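PDB 2Q37: uric acid degradation bifunctional protein TTL from Arabidopsis thaliana, which carries out the last two steps of urate degradation, hydrolysing 5-hydroxyisourate to OHCU and decarboxylating OHCU stereoselectively to (S)-allantoin. Local coordinates for residues D60-Q65 against T69-A74. Residues are numbered along the deposited sequence; the frame is centred on the assembly and turned at random.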
loop_
_atom_site.group_PDB
_atom_site.type_symbol
_atom_site.label_atom_id
_atom_site.label_comp_id
_atom_site.label_asym_id
_atom_site.label_seq_id
_atom_site.Cartn_x
_atom_site.Cartn_y
_atom_site.Cartn_z
ATOM N N ASP A 60 8.164 14.785 -6.111
ATOM C CA ASP A 60 9.212 13.781 -5.998
ATOM C C ASP A 60 9.198 13.137 -4.624
ATOM O O ASP A 60 9.358 11.921 -4.499
ATOM C CB ASP A 60 10.590 14.378 -6.291
ATOM C CG ASP A 60 11.659 13.305 -6.475
ATOM O OD1 ASP A 60 11.758 12.757 -7.605
ATOM O OD2 ASP A 60 12.382 12.991 -5.492
ATOM N N ILE A 61 9.002 13.940 -3.592
ATOM C CA ILE A 61 8.949 13.401 -2.251
ATOM C C ILE A 61 7.729 12.473 -2.117
ATOM O O ILE A 61 7.822 11.363 -1.581
ATOM C CB ILE A 61 8.833 14.529 -1.231
ATOM C CG1 ILE A 61 10.138 15.321 -1.208
ATOM C CG2 ILE A 61 8.479 13.968 0.149
ATOM C CD1 ILE A 61 10.080 16.572 -0.337
ATOM N N TRP A 62 6.595 12.927 -2.628
ATOM C CA TRP A 62 5.360 12.168 -2.545
ATOM C C TRP A 62 5.417 10.839 -3.295
ATOM O O TRP A 62 5.037 9.801 -2.756
ATOM C CB TRP A 62 4.199 13.025 -3.065
ATOM C CG TRP A 62 2.899 12.324 -3.081
ATOM C CD1 TRP A 62 2.239 11.849 -4.179
ATOM C CD2 TRP A 62 2.105 11.968 -1.945
ATOM N NE1 TRP A 62 1.086 11.214 -3.793
ATOM C CE2 TRP A 62 0.978 11.271 -2.428
ATOM C CE3 TRP A 62 2.237 12.171 -0.566
ATOM C CZ2 TRP A 62 -0.016 10.769 -1.579
ATOM C CZ3 TRP A 62 1.249 11.678 0.282
ATOM C CH2 TRP A 62 0.133 10.982 -0.229
ATOM N N PHE A 63 5.907 10.874 -4.528
ATOM C CA PHE A 63 6.003 9.675 -5.349
ATOM C C PHE A 63 7.234 8.786 -5.124
ATOM O O PHE A 63 7.199 7.604 -5.457
ATOM C CB PHE A 63 5.924 10.047 -6.831
ATOM C CG PHE A 63 4.557 10.467 -7.275
ATOM C CD1 PHE A 63 3.486 9.582 -7.194
ATOM C CD2 PHE A 63 4.331 11.763 -7.759
ATOM C CE1 PHE A 63 2.202 9.978 -7.586
ATOM C CE2 PHE A 63 3.051 12.175 -8.152
ATOM C CZ PHE A 63 1.980 11.281 -8.066
ATOM N N ASN A 64 8.310 9.321 -4.560
ATOM C CA ASN A 64 9.491 8.491 -4.376
ATOM C C ASN A 64 10.091 8.424 -2.974
ATOM O O ASN A 64 11.004 7.632 -2.743
ATOM C CB ASN A 64 10.585 8.931 -5.349
ATOM C CG ASN A 64 10.063 9.161 -6.741
ATOM O OD1 ASN A 64 9.429 8.290 -7.330
ATOM N ND2 ASN A 64 10.325 10.340 -7.282
ATOM N N GLN A 65 9.601 9.228 -2.032
ATOM C CA GLN A 65 10.180 9.197 -0.688
ATOM C C GLN A 65 9.274 8.715 0.437
ATOM O O GLN A 65 9.701 7.952 1.304
ATOM C CB GLN A 65 10.754 10.567 -0.325
ATOM C CG GLN A 65 11.904 10.992 -1.209
ATOM C CD GLN A 65 12.854 9.838 -1.516
ATOM O OE1 GLN A 65 13.382 9.175 -0.608
ATOM N NE2 GLN A 65 13.075 9.591 -2.806
ATOM N N THR A 69 2.540 3.619 3.770
ATOM C CA THR A 69 1.912 3.916 5.060
ATOM C C THR A 69 1.572 5.408 5.174
ATOM O O THR A 69 0.550 5.782 5.750
ATOM C CB THR A 69 2.840 3.510 6.212
ATOM O OG1 THR A 69 2.943 2.079 6.247
ATOM C CG2 THR A 69 2.298 4.009 7.532
ATOM N N ASP A 70 2.444 6.247 4.618
ATOM C CA ASP A 70 2.251 7.682 4.625
ATOM C C ASP A 70 1.106 8.047 3.676
ATOM O O ASP A 70 0.323 8.950 3.968
ATOM C CB ASP A 70 3.548 8.379 4.203
ATOM C CG ASP A 70 4.701 8.097 5.163
ATOM O OD1 ASP A 70 4.443 8.072 6.403
ATOM O OD2 ASP A 70 5.855 7.912 4.674
ATOM N N TRP A 71 1.011 7.347 2.541
ATOM C CA TRP A 71 -0.063 7.606 1.593
ATOM C C TRP A 71 -1.395 7.362 2.298
ATOM O O TRP A 71 -2.354 8.131 2.148
ATOM C CB TRP A 71 0.019 6.661 0.378
ATOM C CG TRP A 71 1.030 7.033 -0.685
ATOM C CD1 TRP A 71 1.902 8.090 -0.658
ATOM C CD2 TRP A 71 1.284 6.337 -1.915
ATOM N NE1 TRP A 71 2.679 8.088 -1.788
ATOM C CE2 TRP A 71 2.325 7.025 -2.575
ATOM C CE3 TRP A 71 0.733 5.203 -2.520
ATOM C CZ2 TRP A 71 2.834 6.613 -3.815
ATOM C CZ3 TRP A 71 1.232 4.789 -3.756
ATOM C CH2 TRP A 71 2.278 5.495 -4.390
ATOM N N LEU A 72 -1.447 6.273 3.060
ATOM C CA LEU A 72 -2.666 5.885 3.778
ATOM C C LEU A 72 -3.065 6.891 4.854
ATOM O O LEU A 72 -4.260 7.153 5.058
ATOM C CB LEU A 72 -2.497 4.504 4.405
ATOM C CG LEU A 72 -2.223 3.373 3.406
ATOM C CD1 LEU A 72 -2.131 2.033 4.176
ATOM C CD2 LEU A 72 -3.334 3.330 2.323
ATOM N N GLU A 73 -2.070 7.456 5.532
ATOM C CA GLU A 73 -2.351 8.430 6.562
ATOM C C GLU A 73 -2.972 9.649 5.901
ATOM O O GLU A 73 -3.996 10.173 6.371
ATOM C CB GLU A 73 -1.071 8.839 7.307
ATOM C CG GLU A 73 -1.323 9.842 8.435
ATOM C CD GLU A 73 -0.078 10.164 9.265
ATOM O OE1 GLU A 73 0.997 10.450 8.678
ATOM O OE2 GLU A 73 -0.186 10.148 10.516
ATOM N N ALA A 74 -2.369 10.084 4.796
ATOM C CA ALA A 74 -2.859 11.256 4.098
ATOM C C ALA A 74 -4.269 11.110 3.534
ATOM O O ALA A 74 -5.023 12.088 3.532
ATOM C CB ALA A 74 -1.889 11.657 2.998
#
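Trp-71 lays the five-membered part of its indole over one face of the six-membered ring of Trp-62. The ring centroids are 4.2 Å apart and the planes are inclined by 30°, an offset stack in which Trp-71 CD1 sits 3.4 Å from both CZ2 and CH2 of Trp-62. The same indole uses its N-H: Trp-71 NE1 donates to Trp-62 O at 3.1 Å, nearly straight at 166°, with the acceptor lying in the indole plane. Trp-71 thus engages both the backbone O and the ring of Trp-62, and the stack and the bond together restrict the rotation of its ring. With CG anti to the backbone N (chi1 177°), Trp-62 reaches across to the second helix, where its outer edge meets Ala-74 CB, 3.9 Å from CH2. Trp-62 NE1 is satisfied by Ala-163 O on helix 155-178, which also packs against both indoles. Replacing Trp-62 by a leucine would probably leave Trp-71 without its stacking partner and Ala-163 O without this donor. The arrangement is a buried packing of consecutive helices, the end of 51-64 against 68-76, in the all-helical OHCU decarboxylase domain, with the Ala-74 side chain about 6 Å from that of the proton donor His-78.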